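Local coordinates for Tat-secreted protein Rv2525c (Mycobacterium tuberculosis, PDB 4PMQ) that may act as a peptidoglycan hydrolase with glycosidase activity, and displays esterase activity toward p-nitrophenyl esters in vitro, at residues A[8-13]-A[26-31]; A[15-20]-A[58-63]; A[30-35]-A[62-67]; A[178-183]-A[192-197]. All blocks are in the same frame, centred on the assembly; numbering follows the deposited sequence.

Interaction 1: A[8-13]-A[26-31]; sequences LDYAAG and VGAIRY
The side chains of Tyr10 and Arg30 meet at a slant, with ring and guanidinium planes 25° apart. Tyr10 CE2 sits over one face of the guanidinium, offset toward its rim, and is 3.6 Å from Arg30 NE. The Arg30 chain is bent at chi2 and chi3, which brings its CD and NE against Tyr10. Tyr10 OH reaches further along and meets Ala28 CB at 3.5 Å. Arg30 NE forms a salt bridge with Glu51, so its charge has a partner outside the two strands. The backbones pair in parallel as the two strands of a beta-alpha-beta unit, linked by helix 17-22, in a TIM-barrel-like fold. Leu8 N donates to Gly27 O (3.1 Å), and Ile29 N donates to Leu8 O (2.9 Å). Beyond Asp9 the strands part. One water bridges them there, accepting from Tyr10 N and Arg30 NH1 and donating to Ile29 O at 2.6 Å. On the Asp9 side, the Tyr31 ring turns its edge to Tyr10 O, with CE2 3.4 Å from that oxygen. A second water accepts from Tyr31 OH and donates to Asp9 OD1 at 2.7 Å. The other carboxylate oxygen, Asp9 OD2, takes hydrogen bonds from Asn195 and Gln179.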
loop_
_atom_site.group_PDB
_atom_site.type_symbol
_atom_site.label_atom_id
_atom_site.label_comp_id
_atom_site.label_asym_id
_atom_site.label_seq_id
_atom_site.Cartn_x
_atom_site.Cartn_y
_atom_site.Cartn_z
ATOM N N LEU A 8 -5.382 8.968 -3.093
ATOM C CA LEU A 8 -5.682 9.061 -1.662
ATOM C C LEU A 8 -5.646 7.692 -1.036
ATOM O O LEU A 8 -6.054 6.728 -1.676
ATOM C CB LEU A 8 -7.084 9.670 -1.460
ATOM C CG LEU A 8 -7.318 11.060 -2.071
ATOM C CD1 LEU A 8 -8.730 11.534 -1.773
ATOM C CD2 LEU A 8 -6.247 12.090 -1.598
ATOM N N ASP A 9 -5.238 7.619 0.235
ATOM C CA ASP A 9 -5.343 6.360 0.974
ATOM C C ASP A 9 -6.098 6.640 2.280
ATOM O O ASP A 9 -6.012 7.741 2.824
ATOM C CB ASP A 9 -3.994 5.665 1.191
ATOM C CG ASP A 9 -3.123 6.327 2.235
ATOM O OD1 ASP A 9 -3.397 6.133 3.441
ATOM O OD2 ASP A 9 -2.172 7.029 1.846
ATOM N N TYR A 10 -6.880 5.662 2.751
ATOM C CA TYR A 10 -7.739 5.859 3.927
ATOM C C TYR A 10 -8.203 4.535 4.452
ATOM O O TYR A 10 -8.459 3.627 3.657
ATOM C CB TYR A 10 -8.968 6.721 3.567
ATOM C CG TYR A 10 -9.534 6.453 2.187
ATOM C CD1 TYR A 10 -8.993 7.067 1.059
ATOM C CD2 TYR A 10 -10.626 5.600 2.009
ATOM C CE1 TYR A 10 -9.508 6.832 -0.212
ATOM C CE2 TYR A 10 -11.172 5.378 0.736
ATOM C CZ TYR A 10 -10.593 5.987 -0.370
ATOM O OH TYR A 10 -11.063 5.800 -1.638
ATOM N N ALA A 11 -8.335 4.438 5.777
ATOM C CA ALA A 11 -8.780 3.205 6.432
ATOM C C ALA A 11 -10.132 3.349 7.124
ATOM O O ALA A 11 -10.772 2.317 7.379
ATOM C CB ALA A 11 -7.744 2.786 7.473
ATOM N N ALA A 12 -10.551 4.584 7.491
ATOM C CA ALA A 12 -11.725 4.780 8.346
ATOM C C ALA A 12 -13.077 4.561 7.679
ATOM O O ALA A 12 -14.070 4.420 8.382
ATOM C CB ALA A 12 -11.707 6.161 8.991
ATOM N N GLY A 13 -13.125 4.517 6.356
ATOM C CA GLY A 13 -14.402 4.360 5.678
ATOM C C GLY A 13 -14.263 4.261 4.177
ATOM O O GLY A 13 -13.152 4.279 3.637
ATOM N N VAL A 26 -6.761 11.501 -8.639
ATOM C CA VAL A 26 -7.004 10.705 -9.853
ATOM C C VAL A 26 -7.301 9.225 -9.494
ATOM O O VAL A 26 -7.499 8.398 -10.393
ATOM C CB VAL A 26 -5.886 10.807 -10.935
ATOM C CG1 VAL A 26 -5.757 12.223 -11.495
ATOM C CG2 VAL A 26 -4.549 10.289 -10.422
ATOM N N GLY A 27 -7.320 8.909 -8.211
ATOM C CA GLY A 27 -7.600 7.555 -7.763
ATOM C C GLY A 27 -7.303 7.328 -6.303
ATOM O O GLY A 27 -7.075 8.280 -5.547
ATOM N N ALA A 28 -7.261 6.045 -5.900
ATOM C CA ALA A 28 -7.030 5.742 -4.496
ATOM C C ALA A 28 -6.170 4.492 -4.346
ATOM O O ALA A 28 -6.214 3.617 -5.217
ATOM C CB ALA A 28 -8.363 5.528 -3.794
ATOM N N ILE A 29 -5.415 4.412 -3.244
ATOM C CA ILE A 29 -4.617 3.232 -2.861
ATOM C C ILE A 29 -5.440 2.615 -1.766
ATOM O O ILE A 29 -5.666 3.273 -0.743
ATOM C CB ILE A 29 -3.157 3.562 -2.388
ATOM C CG1 ILE A 29 -2.379 4.389 -3.437
ATOM C CG2 ILE A 29 -2.429 2.244 -2.072
ATOM C CD1 ILE A 29 -1.186 5.093 -2.916
ATOM N N ARG A 30 -5.921 1.392 -1.981
ATOM C CA ARG A 30 -6.897 0.772 -1.111
ATOM C C ARG A 30 -6.440 -0.564 -0.527
ATOM O O ARG A 30 -5.701 -1.328 -1.157
ATOM C CB ARG A 30 -8.207 0.601 -1.921
ATOM C CG ARG A 30 -8.806 1.957 -2.384
ATOM C CD ARG A 30 -9.291 2.798 -1.206
ATOM N NE ARG A 30 -10.461 2.141 -0.641
ATOM C CZ ARG A 30 -10.503 1.514 0.531
ATOM N NH1 ARG A 30 -9.439 1.518 1.339
ATOM N NH2 ARG A 30 -11.612 0.880 0.909
ATOM N N TYR A 31 -6.926 -0.855 0.699
ATOM C CA TYR A 31 -6.509 -2.018 1.443
ATOM C C TYR A 31 -7.121 -3.311 0.981
ATOM O O TYR A 31 -8.353 -3.462 0.962
ATOM C CB TYR A 31 -6.882 -1.837 2.919
ATOM C CG TYR A 31 -6.098 -0.740 3.580
ATOM C CD1 TYR A 31 -4.776 -0.945 3.974
ATOM C CD2 TYR A 31 -6.663 0.516 3.794
ATOM C CE1 TYR A 31 -4.048 0.052 4.607
ATOM C CE2 TYR A 31 -5.935 1.533 4.420
ATOM C CZ TYR A 31 -4.630 1.287 4.830
ATOM O OH TYR A 31 -3.888 2.260 5.458
HETATM O O HOH W 1 -4.782 4.730 5.306
HETATM O O HOH W 2 -6.636 2.979 1.606
#

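Interaction 2: A[15-20]-A[58-63]; sequences IPASQI and NGLKIV
Ala17 and Asn58 bring the two backbones nearest, 6.4 Å between their CA atoms, where the first turn of helix 17-22 meets the loop that leads into strand 61-66. No hydrogen bond crosses between the segments, and the contact is made by packing. Leu60 CD1 is the central atom. It lies 3.4 Å from Ala17 O, 3.8 Å from Ala17 CB and 3.7 Å from Ile20 CG2. One methyl group therefore touches residues on successive turns of the helix. In Ile20 the CG2 branch lies opposite the backbone N about the CA-CB bond, and this is the branch that meets Leu60. The other branch of Ile20 ends near Tyr10.

The contact joins helix 17-22, of one beta-alpha-beta unit, to the loop between helix 49-57 and strand 61-66 of the next. Helix 49-57 ends in a Schellman motif. Gly59, with its positive phi of 70°, is the C-prime residue, and Leu60 N returns to Leu55 O. This turn brings Leu60 round to face helix 17-22. Leu55 also packs on both Leu60 and Ile20.

Asn58 closes the outer side of the contact. Its amide lies alongside the methyl of Ala17, with ND2 3.6 Å from Ala17 CB. That nitrogen donates to Asp54 O in the preceding turn, which helps to fix the amide. Asp54 also accepts from Ala17 N through OD2, tying the start of helix 17-22 to helix 49-57. Pro16 stands at the N-cap position, and its carbonyl oxygen accepts from both Gln19 N and Ile20 N.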
loop_
_atom_site.group_PDB
_atom_site.type_symbol
_atom_site.label_atom_id
_atom_site.label_comp_id
_atom_site.label_asym_id
_atom_site.label_seq_id
_atom_site.Cartn_x
_atom_site.Cartn_y
_atom_site.Cartn_z
ATOM N N ILE A 15 -15.238 5.860 0.540
ATOM C CA ILE A 15 -15.664 7.151 0.008
ATOM C C ILE A 15 -16.296 6.998 -1.368
ATOM O O ILE A 15 -15.680 6.372 -2.235
ATOM C CB ILE A 15 -14.472 8.142 -0.049
ATOM C CG1 ILE A 15 -13.845 8.364 1.339
ATOM C CG2 ILE A 15 -14.860 9.500 -0.719
ATOM C CD1 ILE A 15 -12.425 8.976 1.248
ATOM N N PRO A 16 -17.480 7.618 -1.631
ATOM C CA PRO A 16 -18.028 7.578 -2.998
ATOM C C PRO A 16 -16.976 8.084 -3.982
ATOM O O PRO A 16 -16.297 9.085 -3.706
ATOM C CB PRO A 16 -19.259 8.497 -2.916
ATOM C CG PRO A 16 -19.658 8.462 -1.478
ATOM C CD PRO A 16 -18.351 8.391 -0.727
ATOM N N ALA A 17 -16.773 7.369 -5.097
ATOM C CA ALA A 17 -15.779 7.744 -6.099
ATOM C C ALA A 17 -15.979 9.187 -6.595
ATOM O O ALA A 17 -14.995 9.899 -6.854
ATOM C CB ALA A 17 -15.853 6.787 -7.274
ATOM N N SER A 18 -17.253 9.639 -6.705
ATOM C CA SER A 18 -17.530 11.017 -7.128
ATOM C C SER A 18 -16.889 12.031 -6.173
ATOM O O SER A 18 -16.435 13.093 -6.618
ATOM C CB SER A 18 -19.033 11.272 -7.219
ATOM O OG SER A 18 -19.665 11.027 -5.975
ATOM N N GLN A 19 -16.797 11.679 -4.860
ATOM C CA GLN A 19 -16.152 12.599 -3.915
ATOM C C GLN A 19 -14.618 12.531 -4.024
ATOM O O GLN A 19 -13.968 13.567 -3.860
ATOM C CB GLN A 19 -16.628 12.373 -2.484
ATOM C CG GLN A 19 -18.122 12.726 -2.372
ATOM C CD GLN A 19 -18.652 12.598 -0.961
ATOM O OE1 GLN A 19 -18.580 11.544 -0.342
ATOM N NE2 GLN A 19 -19.244 13.655 -0.440
ATOM N N ILE A 20 -14.033 11.345 -4.324
ATOM C CA ILE A 20 -12.579 11.258 -4.528
ATOM C C ILE A 20 -12.229 12.160 -5.716
ATOM O O ILE A 20 -11.326 12.983 -5.628
ATOM C CB ILE A 20 -12.133 9.800 -4.764
ATOM C CG1 ILE A 20 -12.326 8.996 -3.464
ATOM C CG2 ILE A 20 -10.676 9.722 -5.305
ATOM C CD1 ILE A 20 -12.631 7.605 -3.678
ATOM N N ASN A 58 -15.933 5.852 -12.486
ATOM C CA ASN A 58 -15.736 7.293 -12.486
ATOM C C ASN A 58 -14.375 7.675 -13.073
ATOM O O ASN A 58 -13.932 8.819 -12.892
ATOM C CB ASN A 58 -15.888 7.838 -11.058
ATOM C CG ASN A 58 -17.333 7.949 -10.652
ATOM O OD1 ASN A 58 -17.938 9.018 -10.759
ATOM N ND2 ASN A 58 -17.940 6.828 -10.257
ATOM N N GLY A 59 -13.735 6.716 -13.768
ATOM C CA GLY A 59 -12.450 6.903 -14.440
ATOM C C GLY A 59 -11.293 7.051 -13.469
ATOM O O GLY A 59 -10.263 7.637 -13.822
ATOM N N LEU A 60 -11.466 6.552 -12.231
ATOM C CA LEU A 60 -10.408 6.686 -11.222
ATOM C C LEU A 60 -9.465 5.478 -11.225
ATOM O O LEU A 60 -9.892 4.358 -11.552
ATOM C CB LEU A 60 -10.987 6.904 -9.811
ATOM C CG LEU A 60 -11.759 8.197 -9.595
ATOM C CD1 LEU A 60 -12.423 8.198 -8.224
ATOM C CD2 LEU A 60 -10.825 9.432 -9.696
ATOM N N LYS A 61 -8.184 5.713 -10.850
ATOM C CA LYS A 61 -7.172 4.670 -10.751
ATOM C C LYS A 61 -7.306 3.931 -9.444
ATOM O O LYS A 61 -7.666 4.533 -8.422
ATOM C CB LYS A 61 -5.737 5.252 -10.848
ATOM C CG LYS A 61 -5.434 5.938 -12.169
ATOM C CD LYS A 61 -5.457 4.942 -13.309
ATOM C CE LYS A 61 -5.208 5.566 -14.653
ATOM N NZ LYS A 61 -5.259 4.532 -15.713
ATOM N N ILE A 62 -6.981 2.636 -9.440
ATOM C CA ILE A 62 -6.990 1.875 -8.188
ATOM C C ILE A 62 -5.633 1.247 -8.022
ATOM O O ILE A 62 -5.077 0.728 -8.999
ATOM C CB ILE A 62 -8.104 0.777 -8.155
ATOM C CG1 ILE A 62 -9.486 1.371 -8.523
ATOM C CG2 ILE A 62 -8.148 0.046 -6.772
ATOM C CD1 ILE A 62 -10.602 0.343 -8.842
ATOM N N VAL A 63 -5.144 1.223 -6.781
ATOM C CA VAL A 63 -3.882 0.582 -6.421
ATOM C C VAL A 63 -4.135 -0.215 -5.151
ATOM O O VAL A 63 -4.811 0.294 -4.259
ATOM C CB VAL A 63 -2.735 1.611 -6.222
ATOM C CG1 VAL A 63 -1.457 0.910 -5.762
ATOM C CG2 VAL A 63 -2.466 2.384 -7.520
#

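Interaction 3: A[30-35]-A[62-67]; sequences RYVSDR and IVSCYQ
Arg30 and Tyr31 pair in parallel with Ser64 and Cys65, joining the two strands of a beta-alpha-beta unit whose helix is 49-57. This is a neighbouring strand pair of the TIM-barrel-like sheet. Three backbone hydrogen bonds hold it: Arg30 N to Val63 O (2.8 Å), Cys65 N to Arg30 O (2.9 Å) and Val32 N to Cys65 O (2.9 Å). Past the paired residues a side chain takes over, as Gln67 N donates to Ser33 OG at 2.8 Å.

Sulfur and ring meet on the Tyr31 side. Cys65 SG lies over one face of the Tyr31 ring, 4.1 Å from its centroid. A chi1 of 66° sets the sulfur between its own backbone N and carbonyl carbon, turned to the ring. The Gln67 chain runs beside Tyr31 in the same direction, and its amide binds Asp110.

Packing is looser round Val32, whose CG1 lies 3.9 Å from Ser64 CB. Ser64 OG is hydrogen-bonded to His94 and Trp205. Val32 O is buried without a polar partner.

The Tyr66 hydroxyl is bound to His86 and to a water that also serves Asp34. Over the ring itself stands Ser33 OG, 3.1 Å from Tyr66 CD2.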
loop_
_atom_site.group_PDB
_atom_site.type_symbol
_atom_site.label_atom_id
_atom_site.label_comp_id
_atom_site.label_asym_id
_atom_site.label_seq_id
_atom_site.Cartn_x
_atom_site.Cartn_y
_atom_site.Cartn_z
ATOM N N ARG A 30 -5.921 1.392 -1.981
ATOM C CA ARG A 30 -6.897 0.772 -1.111
ATOM C C ARG A 30 -6.440 -0.564 -0.527
ATOM O O ARG A 30 -5.701 -1.328 -1.157
ATOM C CB ARG A 30 -8.207 0.601 -1.921
ATOM C CG ARG A 30 -8.806 1.957 -2.384
ATOM C CD ARG A 30 -9.291 2.798 -1.206
ATOM N NE ARG A 30 -10.461 2.141 -0.641
ATOM C CZ ARG A 30 -10.503 1.514 0.531
ATOM N NH1 ARG A 30 -9.439 1.518 1.339
ATOM N NH2 ARG A 30 -11.612 0.880 0.909
ATOM N N TYR A 31 -6.926 -0.855 0.699
ATOM C CA TYR A 31 -6.509 -2.018 1.443
ATOM C C TYR A 31 -7.121 -3.311 0.981
ATOM O O TYR A 31 -8.353 -3.462 0.962
ATOM C CB TYR A 31 -6.882 -1.837 2.919
ATOM C CG TYR A 31 -6.098 -0.740 3.580
ATOM C CD1 TYR A 31 -4.776 -0.945 3.974
ATOM C CD2 TYR A 31 -6.663 0.516 3.794
ATOM C CE1 TYR A 31 -4.048 0.052 4.607
ATOM C CE2 TYR A 31 -5.935 1.533 4.420
ATOM C CZ TYR A 31 -4.630 1.287 4.830
ATOM O OH TYR A 31 -3.888 2.260 5.458
ATOM N N VAL A 32 -6.245 -4.289 0.750
ATOM C CA VAL A 32 -6.672 -5.658 0.471
ATOM C C VAL A 32 -6.331 -6.486 1.737
ATOM O O VAL A 32 -5.701 -7.538 1.675
ATOM C CB VAL A 32 -6.085 -6.228 -0.846
ATOM C CG1 VAL A 32 -6.692 -5.505 -2.052
ATOM C CG2 VAL A 32 -4.545 -6.153 -0.883
ATOM N N SER A 33 -6.777 -5.973 2.897
ATOM C CA SER A 33 -6.521 -6.556 4.220
ATOM C C SER A 33 -7.755 -6.614 5.087
ATOM O O SER A 33 -8.684 -5.826 4.930
ATOM C CB SER A 33 -5.501 -5.706 4.967
ATOM O OG SER A 33 -4.321 -5.553 4.221
ATOM N N ASP A 34 -7.739 -7.534 6.051
ATOM C CA ASP A 34 -8.795 -7.663 7.044
ATOM C C ASP A 34 -8.625 -6.588 8.101
ATOM O O ASP A 34 -7.564 -5.956 8.192
ATOM C CB ASP A 34 -8.728 -9.050 7.702
ATOM C CG ASP A 34 -9.048 -10.185 6.739
ATOM O OD1 ASP A 34 -10.148 -10.173 6.143
ATOM O OD2 ASP A 34 -8.198 -11.073 6.577
ATOM N N ARG A 35 -9.628 -6.469 8.972
ATOM C CA ARG A 35 -9.567 -5.565 10.122
ATOM C C ARG A 35 -9.032 -6.352 11.324
ATOM O O ARG A 35 -9.652 -7.344 11.746
ATOM C CB ARG A 35 -10.977 -5.013 10.417
ATOM C CG ARG A 35 -11.600 -4.264 9.235
ATOM C CD ARG A 35 -13.035 -3.796 9.460
ATOM N NE ARG A 35 -13.972 -4.890 9.732
ATOM C CZ ARG A 35 -14.592 -5.599 8.788
ATOM N NH1 ARG A 35 -14.344 -5.370 7.499
ATOM N NH2 ARG A 35 -15.451 -6.552 9.126
ATOM N N ILE A 62 -6.981 2.636 -9.440
ATOM C CA ILE A 62 -6.990 1.875 -8.188
ATOM C C ILE A 62 -5.633 1.247 -8.022
ATOM O O ILE A 62 -5.077 0.728 -8.999
ATOM C CB ILE A 62 -8.104 0.777 -8.155
ATOM C CG1 ILE A 62 -9.486 1.371 -8.523
ATOM C CG2 ILE A 62 -8.148 0.046 -6.772
ATOM C CD1 ILE A 62 -10.602 0.343 -8.842
ATOM N N VAL A 63 -5.144 1.223 -6.781
ATOM C CA VAL A 63 -3.882 0.582 -6.421
ATOM C C VAL A 63 -4.135 -0.215 -5.151
ATOM O O VAL A 63 -4.811 0.294 -4.259
ATOM C CB VAL A 63 -2.735 1.611 -6.222
ATOM C CG1 VAL A 63 -1.457 0.910 -5.762
ATOM C CG2 VAL A 63 -2.466 2.384 -7.520
ATOM N N SER A 64 -3.527 -1.397 -5.022
ATOM C CA SER A 64 -3.745 -2.215 -3.824
ATOM C C SER A 64 -2.586 -2.136 -2.828
ATOM O O SER A 64 -1.422 -2.178 -3.227
ATOM C CB SER A 64 -3.927 -3.681 -4.202
ATOM O OG SER A 64 -5.111 -3.904 -4.946
ATOM N N CYS A 65 -2.918 -2.081 -1.525
ATOM C CA CYS A 65 -1.893 -2.138 -0.499
ATOM C C CYS A 65 -2.365 -3.052 0.611
ATOM O O CYS A 65 -3.563 -3.316 0.744
ATOM C CB CYS A 65 -1.544 -0.752 0.032
ATOM S SG CYS A 65 -2.891 0.043 0.932
ATOM N N TYR A 66 -1.432 -3.554 1.371
ATOM C CA TYR A 66 -1.765 -4.497 2.428
ATOM C C TYR A 66 -1.199 -4.050 3.742
ATOM O O TYR A 66 0.011 -3.869 3.834
ATOM C CB TYR A 66 -1.193 -5.892 2.086
ATOM C CG TYR A 66 -1.619 -6.959 3.068
ATOM C CD1 TYR A 66 -0.960 -7.118 4.293
ATOM C CD2 TYR A 66 -2.693 -7.800 2.787
ATOM C CE1 TYR A 66 -1.383 -8.063 5.226
ATOM C CE2 TYR A 66 -3.138 -8.745 3.720
ATOM C CZ TYR A 66 -2.481 -8.866 4.938
ATOM O OH TYR A 66 -2.875 -9.816 5.842
ATOM N N GLN A 67 -2.033 -3.973 4.767
ATOM C CA GLN A 67 -1.572 -3.745 6.141
ATOM C C GLN A 67 -2.602 -4.324 7.063
ATOM O O GLN A 67 -3.738 -3.850 7.082
ATOM C CB GLN A 67 -1.316 -2.273 6.477
ATOM C CG GLN A 67 -0.671 -2.158 7.876
ATOM C CD GLN A 67 -0.237 -0.794 8.304
ATOM O OE1 GLN A 67 -0.111 0.134 7.507
ATOM N NE2 GLN A 67 0.073 -0.674 9.589
HETATM O O HOH W 3 -5.635 -9.492 6.206
#

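Interaction 4: A[178-183]-A[192-197]; sequences HQVEID and VDVNQI. With GOL (glycerol), chain E.
Gln179 and Asn195 lie side by side and point the same way, with their amide planes 29° apart. Asn195 OD1 comes within 3.1 Å of Gln179 CB. The Gln179 chain is extended, with CG opposite the backbone N (chi1 -166°), and carries NE2 to a bound glycerol. It donates to glycerol O1 at 2.9 Å in a nearly straight bond. Asp193 OD2 takes a weak bond from the same hydroxyl. Its other oxygen, OD1, is met by Asp183 N at 2.9 Å, which holds the carboxylate against the corner where the chain leaves the strand. On the other face Glu181 runs alongside Val194, with OE2 3.5 Å from Val194 CG2. Val180 crosses Gln196 at about a right angle, CG2 to CG 3.9 Å.

Behind these side chains, the antiparallel backbones place them. His178 and Gln196 form a hydrogen-bonded pair, with Gln196 N to His178 O at 2.8 Å. Val194 O then takes Val180 N at 2.9 Å and a weaker bond from Glu181 N.

Further out, Tyr141 binds Gln179 OE1 and Trp160 binds Asn195 OD1. Asp9 accepts from both amide nitrogens and lies close to Asp193. Val180 and Glu181, both opposite Val194, make a classic beta bulge, beside a polar pocket of a glycoside hydrolase-like barrel that holds a glycerol, probably from the crystallisation liquor.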
loop_
_atom_site.group_PDB
_atom_site.type_symbol
_atom_site.label_atom_id
_atom_site.label_comp_id
_atom_site.label_asym_id
_atom_site.label_seq_id
_atom_site.Cartn_x
_atom_site.Cartn_y
_atom_site.Cartn_z
ATOM N N HIS A 178 4.638 8.421 -3.587
ATOM C CA HIS A 178 5.207 9.047 -2.375
ATOM C C HIS A 178 4.092 9.616 -1.488
ATOM O O HIS A 178 3.338 10.469 -1.926
ATOM C CB HIS A 178 6.223 10.144 -2.751
ATOM C CG HIS A 178 6.873 10.864 -1.611
ATOM N ND1 HIS A 178 7.508 12.068 -1.815
ATOM C CD2 HIS A 178 7.035 10.499 -0.311
ATOM C CE1 HIS A 178 8.000 12.431 -0.637
ATOM N NE2 HIS A 178 7.720 11.537 0.308
ATOM N N GLN A 179 4.003 9.141 -0.247
ATOM C CA GLN A 179 3.028 9.640 0.716
ATOM C C GLN A 179 3.565 10.976 1.226
ATOM O O GLN A 179 4.626 10.999 1.864
ATOM C CB GLN A 179 2.836 8.620 1.833
ATOM C CG GLN A 179 1.599 8.920 2.683
ATOM C CD GLN A 179 1.416 7.814 3.675
ATOM O OE1 GLN A 179 2.318 7.523 4.456
ATOM N NE2 GLN A 179 0.227 7.199 3.698
ATOM N N VAL A 180 2.881 12.079 0.862
ATOM C CA VAL A 180 3.355 13.435 1.206
ATOM C C VAL A 180 2.542 14.131 2.298
ATOM O O VAL A 180 2.984 15.168 2.776
ATOM C CB VAL A 180 3.454 14.350 -0.048
ATOM C CG1 VAL A 180 4.495 13.796 -1.013
ATOM C CG2 VAL A 180 2.098 14.517 -0.750
ATOM N N GLU A 181 1.372 13.604 2.683
ATOM C CA GLU A 181 0.545 14.258 3.716
ATOM C C GLU A 181 -0.254 13.213 4.443
ATOM O O GLU A 181 -0.880 12.379 3.798
ATOM C CB GLU A 181 -0.391 15.256 3.032
ATOM C CG GLU A 181 -0.977 16.320 3.916
ATOM C CD GLU A 181 -2.071 17.102 3.213
ATOM O OE1 GLU A 181 -1.788 18.220 2.725
ATOM O OE2 GLU A 181 -3.212 16.589 3.144
ATOM N N ILE A 182 -0.225 13.247 5.779
ATOM C CA ILE A 182 -0.955 12.305 6.623
ATOM C C ILE A 182 -2.081 13.018 7.349
ATOM O O ILE A 182 -1.829 14.010 8.041
ATOM C CB ILE A 182 -0.001 11.635 7.658
ATOM C CG1 ILE A 182 1.096 10.826 6.974
ATOM C CG2 ILE A 182 -0.781 10.800 8.705
ATOM C CD1 ILE A 182 0.644 9.729 6.234
ATOM N N ASP A 183 -3.303 12.490 7.207
ATOM C CA ASP A 183 -4.532 12.953 7.858
ATOM C C ASP A 183 -4.677 14.498 7.916
ATOM O O ASP A 183 -5.089 15.041 8.940
ATOM C CB ASP A 183 -4.581 12.370 9.283
ATOM C CG ASP A 183 -5.968 12.341 9.906
ATOM O OD1 ASP A 183 -6.935 11.981 9.192
ATOM O OD2 ASP A 183 -6.087 12.686 11.101
ATOM N N VAL A 192 -8.069 11.321 5.092
ATOM C CA VAL A 192 -7.291 10.711 4.007
ATOM C C VAL A 192 -5.845 11.168 4.078
ATOM O O VAL A 192 -5.555 12.246 4.607
ATOM C CB VAL A 192 -7.867 10.996 2.583
ATOM C CG1 VAL A 192 -9.295 10.477 2.438
ATOM C CG2 VAL A 192 -7.772 12.483 2.198
ATOM N N ASP A 193 -4.964 10.337 3.532
ATOM C CA ASP A 193 -3.564 10.636 3.280
ATOM C C ASP A 193 -3.412 10.933 1.810
ATOM O O ASP A 193 -4.134 10.357 0.977
ATOM C CB ASP A 193 -2.645 9.474 3.695
ATOM C CG ASP A 193 -2.886 8.969 5.112
ATOM O OD1 ASP A 193 -3.087 9.818 6.022
ATOM O OD2 ASP A 193 -2.797 7.741 5.324
ATOM N N VAL A 194 -2.451 11.777 1.473
ATOM C CA VAL A 194 -2.233 12.189 0.095
ATOM C C VAL A 194 -0.948 11.593 -0.426
ATOM O O VAL A 194 0.095 11.686 0.236
ATOM C CB VAL A 194 -2.231 13.729 -0.038
ATOM C CG1 VAL A 194 -1.987 14.149 -1.477
ATOM C CG2 VAL A 194 -3.548 14.325 0.472
ATOM N N ASN A 195 -1.020 11.006 -1.638
ATOM C CA ASN A 195 0.140 10.382 -2.259
ATOM C C ASN A 195 0.354 10.969 -3.632
ATOM O O ASN A 195 -0.617 11.094 -4.398
ATOM C CB ASN A 195 -0.045 8.863 -2.362
ATOM C CG ASN A 195 -0.352 8.268 -1.011
ATOM O OD1 ASN A 195 0.561 8.040 -0.222
ATOM N ND2 ASN A 195 -1.636 8.128 -0.680
ATOM N N GLN A 196 1.614 11.241 -3.989
ATOM C CA GLN A 196 1.988 11.725 -5.329
ATOM C C GLN A 196 2.448 10.560 -6.193
ATOM O O GLN A 196 3.212 9.708 -5.739
ATOM C CB GLN A 196 3.118 12.752 -5.216
ATOM C CG GLN A 196 2.641 14.051 -4.578
ATOM C CD GLN A 196 3.645 15.183 -4.641
ATOM O OE1 GLN A 196 4.870 14.989 -4.706
ATOM N NE2 GLN A 196 3.131 16.399 -4.580
ATOM N N ILE A 197 1.977 10.520 -7.435
ATOM C CA ILE A 197 2.407 9.546 -8.431
ATOM C C ILE A 197 3.714 10.088 -9.062
ATOM O O ILE A 197 3.757 11.244 -9.530
ATOM C CB ILE A 197 1.301 9.338 -9.494
ATOM C CG1 ILE A 197 0.003 8.786 -8.858
ATOM C CG2 ILE A 197 1.825 8.452 -10.643
ATOM C CD1 ILE A 197 -1.219 8.924 -9.846
HETATM C C1 GOL E . -0.870 4.040 4.427
HETATM O O1 GOL E . -0.648 5.004 5.443
HETATM C C2 GOL E . -0.433 2.678 4.910
HETATM O O2 GOL E . -1.248 2.277 6.019
HETATM C C3 GOL E . -0.563 1.705 3.760
HETATM O O3 GOL E . -0.698 0.369 4.214
HETATM O O HOH W 4 6.999 13.314 -4.172
HETATM O O HOH W 5 -3.657 14.166 4.336
#

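All four contacts reach one curved sheet. Interactions 1 and 3 share Arg30 and Tyr31 on strand 27-31, and their centres are 8 Å apart. Interaction 4 adjoins interaction 1 on the far side of strand 6-9, where Asp9 OD2 meets Asn195 ND2 at 2.8 Å. Interaction 2 is peripheral, about 16 Å between its centre and that of interaction 4, yet Ile15 CD1 still touches Val192 CG1 at 3.7 Å. Interactions 3 and 4 do not touch, their nearest atoms being about 6 Å apart. The glycerol spans them, hydrogen-bonded to Tyr31, Gln67 and Gln179. A tartrate also binds Tyr31 and lies near Asp193. Both probably come from the crystallisation liquor, but such molecules often mark pockets.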